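Local structure of methylmalonyl-CoA carboxyltransferase 5S subunit (Propionibacterium freudenreichii subsp. shermanii, 1RQB) at residues A[114-125]-A[447-455]. The protein catalyses the cobalt-dependent transfer of a carboxyl group from the biotin of the 1.3S subunit to pyruvate, forming oxaloacetate. Numbering follows the deposited sequence.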
loop_
_atom_site.group_PDB
_atom_site.type_symbol
_atom_site.label_atom_id
_atom_site.label_comp_id
_atom_site.label_asym_id
_atom_site.label_seq_id
_atom_site.Cartn_x
_atom_site.Cartn_y
_atom_site.Cartn_z
ATOM N N TYR A 114 -24.108 29.242 3.874
ATOM C CA TYR A 114 -24.190 30.482 4.660
ATOM C C TYR A 114 -24.320 31.678 3.716
ATOM O O TYR A 114 -23.978 31.602 2.536
ATOM C CB TYR A 114 -22.934 30.679 5.514
ATOM C CG TYR A 114 -22.787 29.645 6.591
ATOM C CD1 TYR A 114 -22.171 28.422 6.330
ATOM C CD2 TYR A 114 -23.339 29.853 7.851
ATOM C CE1 TYR A 114 -22.115 27.431 7.298
ATOM C CE2 TYR A 114 -23.297 28.867 8.823
ATOM C CZ TYR A 114 -22.686 27.659 8.541
ATOM O OH TYR A 114 -22.673 26.667 9.483
ATOM N N ASN A 115 -24.829 32.777 4.264
ATOM C CA ASN A 115 -24.935 34.028 3.501
ATOM C C ASN A 115 -23.511 34.455 3.138
ATOM O O ASN A 115 -22.560 34.167 3.865
ATOM C CB ASN A 115 -25.642 35.101 4.349
ATOM C CG ASN A 115 -25.502 36.499 3.771
ATOM O OD1 ASN A 115 -24.498 37.170 3.998
ATOM N ND2 ASN A 115 -26.506 36.945 3.013
ATOM N N ASP A 116 -23.376 35.135 2.008
ATOM C CA ASP A 116 -22.074 35.578 1.488
ATOM C C ASP A 116 -21.226 36.308 2.532
ATOM O O ASP A 116 -20.002 36.180 2.519
ATOM C CB ASP A 116 -22.264 36.482 0.259
ATOM C CG ASP A 116 -22.633 35.694 -1.007
ATOM O OD1 ASP A 116 -22.423 34.456 -1.037
ATOM O OD2 ASP A 116 -23.120 36.316 -1.985
ATOM N N GLU A 117 -21.842 37.067 3.437
ATOM C CA GLU A 117 -21.064 37.833 4.422
ATOM C C GLU A 117 -20.339 36.909 5.403
ATOM O O GLU A 117 -19.255 37.241 5.881
ATOM C CB GLU A 117 -21.954 38.789 5.221
ATOM C CG GLU A 117 -22.875 38.091 6.202
ATOM C CD GLU A 117 -23.851 39.034 6.884
ATOM O OE1 GLU A 117 -23.555 40.246 7.010
ATOM O OE2 GLU A 117 -24.913 38.546 7.312
ATOM N N VAL A 118 -20.942 35.777 5.747
ATOM C CA VAL A 118 -20.280 34.847 6.675
ATOM C C VAL A 118 -19.065 34.228 5.979
ATOM O O VAL A 118 -18.006 34.053 6.581
ATOM C CB VAL A 118 -21.227 33.719 7.121
ATOM C CG1 VAL A 118 -20.513 32.803 8.139
ATOM C CG2 VAL A 118 -22.481 34.314 7.742
ATOM N N VAL A 119 -19.222 33.899 4.701
ATOM C CA VAL A 119 -18.114 33.324 3.923
ATOM C C VAL A 119 -16.977 34.347 3.858
ATOM O O VAL A 119 -15.809 34.011 4.042
ATOM C CB VAL A 119 -18.584 32.957 2.492
ATOM C CG1 VAL A 119 -17.409 32.487 1.647
ATOM C CG2 VAL A 119 -19.658 31.872 2.556
ATOM N N ASP A 120 -17.324 35.613 3.620
ATOM C CA ASP A 120 -16.305 36.669 3.529
ATOM C C ASP A 120 -15.512 36.761 4.835
ATOM O O ASP A 120 -14.284 36.815 4.822
ATOM C CB ASP A 120 -16.937 38.039 3.245
ATOM C CG ASP A 120 -17.163 38.289 1.764
ATOM O OD1 ASP A 120 -16.210 38.068 0.977
ATOM O OD2 ASP A 120 -18.283 38.718 1.386
ATOM N N ARG A 121 -16.222 36.788 5.957
ATOM C CA ARG A 121 -15.562 36.918 7.265
ATOM C C ARG A 121 -14.707 35.697 7.605
ATOM O O ARG A 121 -13.635 35.844 8.189
ATOM C CB ARG A 121 -16.588 37.149 8.364
ATOM C CG ARG A 121 -17.238 38.532 8.269
ATOM C CD ARG A 121 -18.236 38.725 9.377
ATOM N NE ARG A 121 -18.800 40.074 9.404
ATOM C CZ ARG A 121 -18.231 41.113 10.015
ATOM N NH1 ARG A 121 -17.075 40.968 10.653
ATOM N NH2 ARG A 121 -18.830 42.297 10.007
ATOM N N PHE A 122 -15.169 34.498 7.261
ATOM C CA PHE A 122 -14.395 33.290 7.583
ATOM C C PHE A 122 -13.075 33.297 6.811
ATOM O O PHE A 122 -12.005 33.061 7.371
ATOM C CB PHE A 122 -15.168 32.023 7.215
ATOM C CG PHE A 122 -14.436 30.747 7.582
ATOM C CD1 PHE A 122 -14.653 30.136 8.810
ATOM C CD2 PHE A 122 -13.485 30.198 6.717
ATOM C CE1 PHE A 122 -13.927 28.987 9.192
ATOM C CE2 PHE A 122 -12.745 29.044 7.086
ATOM C CZ PHE A 122 -12.972 28.443 8.327
ATOM N N VAL A 123 -13.156 33.551 5.514
ATOM C CA VAL A 123 -11.946 33.560 4.680
ATOM C C VAL A 123 -10.995 34.660 5.153
ATOM O O VAL A 123 -9.789 34.444 5.264
ATOM C CB VAL A 123 -12.319 33.745 3.201
ATOM C CG1 VAL A 123 -11.080 33.975 2.367
ATOM C CG2 VAL A 123 -13.072 32.522 2.720
ATOM N N ASP A 124 -11.545 35.834 5.458
ATOM C CA ASP A 124 -10.722 36.959 5.928
ATOM C C ASP A 124 -9.963 36.583 7.203
ATOM O O ASP A 124 -8.764 36.835 7.301
ATOM C CB ASP A 124 -11.596 38.202 6.173
ATOM C CG ASP A 124 -10.822 39.339 6.824
ATOM O OD1 ASP A 124 -10.945 39.513 8.058
ATOM O OD2 ASP A 124 -10.081 40.053 6.109
ATOM N N LYS A 125 -10.640 35.995 8.191
ATOM C CA LYS A 125 -9.975 35.610 9.446
ATOM C C LYS A 125 -8.990 34.459 9.229
ATOM O O LYS A 125 -7.944 34.405 9.874
ATOM C CB LYS A 125 -11.004 35.241 10.525
ATOM C CG LYS A 125 -11.691 36.459 11.132
ATOM C CD LYS A 125 -10.631 37.306 11.845
ATOM C CE LYS A 125 -11.203 38.580 12.429
ATOM N NZ LYS A 125 -10.125 39.419 13.028
ATOM N N ASP A 447 -14.412 37.585 16.400
ATOM C CA ASP A 447 -15.183 37.111 15.241
ATOM C C ASP A 447 -14.928 35.608 15.085
ATOM O O ASP A 447 -15.785 34.867 14.608
ATOM C CB ASP A 447 -14.759 37.837 13.960
ATOM C CG ASP A 447 -15.140 39.316 13.962
ATOM O OD1 ASP A 447 -16.010 39.723 14.761
ATOM O OD2 ASP A 447 -14.576 40.072 13.150
ATOM N N GLU A 448 -13.739 35.162 15.490
ATOM C CA GLU A 448 -13.408 33.732 15.410
ATOM C C GLU A 448 -14.420 32.912 16.215
ATOM O O GLU A 448 -14.871 31.860 15.765
ATOM C CB GLU A 448 -11.995 33.448 15.938
ATOM C CG GLU A 448 -10.845 33.906 15.047
ATOM C CD GLU A 448 -10.454 35.369 15.219
ATOM O OE1 GLU A 448 -9.350 35.733 14.753
ATOM O OE2 GLU A 448 -11.236 36.151 15.802
ATOM N N ASP A 449 -14.776 33.394 17.406
ATOM C CA ASP A 449 -15.734 32.695 18.274
ATOM C C ASP A 449 -17.144 32.778 17.681
ATOM O O ASP A 449 -17.928 31.839 17.812
ATOM C CB ASP A 449 -15.710 33.291 19.689
ATOM C CG ASP A 449 -14.910 32.438 20.678
ATOM O OD1 ASP A 449 -13.981 31.707 20.256
ATOM O OD2 ASP A 449 -15.205 32.521 21.892
ATOM N N VAL A 450 -17.486 33.897 17.044
ATOM C CA VAL A 450 -18.811 33.996 16.413
ATOM C C VAL A 450 -18.876 32.975 15.274
ATOM O O VAL A 450 -19.898 32.326 15.056
ATOM C CB VAL A 450 -19.076 35.427 15.855
ATOM C CG1 VAL A 450 -20.422 35.477 15.133
ATOM C CG2 VAL A 450 -19.062 36.446 17.006
ATOM N N LEU A 451 -17.767 32.817 14.558
ATOM C CA LEU A 451 -17.715 31.836 13.463
ATOM C C LEU A 451 -17.896 30.431 14.040
ATOM O O LEU A 451 -18.619 29.605 13.485
ATOM C CB LEU A 451 -16.379 31.941 12.716
ATOM C CG LEU A 451 -16.272 33.200 11.861
ATOM C CD1 LEU A 451 -14.840 33.461 11.452
ATOM C CD2 LEU A 451 -17.170 33.046 10.630
ATOM N N THR A 452 -17.253 30.155 15.171
ATOM C CA THR A 452 -17.398 28.820 15.767
ATOM C C THR A 452 -18.874 28.562 16.075
ATOM O O THR A 452 -19.389 27.469 15.840
ATOM C CB THR A 452 -16.559 28.676 17.055
ATOM O OG1 THR A 452 -15.172 28.740 16.715
ATOM C CG2 THR A 452 -16.833 27.333 17.741
ATOM N N TYR A 453 -19.558 29.577 16.586
ATOM C CA TYR A 453 -20.982 29.436 16.919
ATOM C C TYR A 453 -21.816 29.275 15.645
ATOM O O TYR A 453 -22.742 28.467 15.596
ATOM C CB TYR A 453 -21.477 30.658 17.694
ATOM C CG TYR A 453 -22.953 30.611 17.968
ATOM C CD1 TYR A 453 -23.478 29.719 18.900
ATOM C CD2 TYR A 453 -23.841 31.417 17.245
ATOM C CE1 TYR A 453 -24.861 29.619 19.106
ATOM C CE2 TYR A 453 -25.225 31.328 17.446
ATOM C CZ TYR A 453 -25.722 30.426 18.375
ATOM O OH TYR A 453 -27.080 30.317 18.565
ATOM N N ALA A 454 -21.496 30.037 14.606
ATOM C CA ALA A 454 -22.263 29.951 13.354
ATOM C C ALA A 454 -22.075 28.584 12.690
ATOM O O ALA A 454 -23.008 28.033 12.105
ATOM C CB ALA A 454 -21.818 31.066 12.393
ATOM N N LEU A 455 -20.868 28.037 12.790
ATOM C CA LEU A 455 -20.545 26.755 12.143
ATOM C C LEU A 455 -21.053 25.555 12.945
ATOM O O LEU A 455 -21.491 24.566 12.361
ATOM C CB LEU A 455 -19.028 26.637 11.952
ATOM C CG LEU A 455 -18.400 27.640 10.985
ATOM C CD1 LEU A 455 -16.878 27.561 11.050
ATOM C CD2 LEU A 455 -18.888 27.349 9.587
HETATM O O HOH W 1 -14.866 39.067 10.535
HETATM O O HOH W 2 -10.523 38.676 16.023
#
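L451 packs knobs-into-holes among V118, R121, F122 and K125, joining helix 447-455 of the conserved carboxylase domain to helix 116-128 of the TIM barrel. The two helix segments run at 129° to one another, with axes 10.4 Å apart at closest approach. L451 lays both methyls against F122: CD1 lies 3.9 Å from F122 CA, while CD2 packs on F122 CB and V118 CG1. One turn on, L455 divides its methyls between two rings, CD1 reaching F122 CE1 at 3.8 Å and CD2 meeting the hydroxyl end of Y114. With CG anti to its own carbonyl carbon (chi1 -66°), Y114 brings its hydroxyl to the last turn of helix 447-455, and its OH donates to A454 O at 3.0 Å from above the carbonyl plane. A phenylalanine in place of Y114 would probably leave A454 O without this donor and thin the packing on L455 CD2. At the opposite end the contact turns polar. K125 CD touches E448 OE1 as the two chains cross at about a right angle, and water 2 bridges K125 NZ and E448 OE2; K125 NZ also forms a salt bridge with E128, and N129 is the main polar partner of E448. The extended R121 presents a guanidinium edge to D447, their planes 80° apart. That salt bridge is long, R121 NH1 to D447 OD2 3.6 Å, and water 1 bridges the same two atoms, donating to OD2 at 2.8 Å.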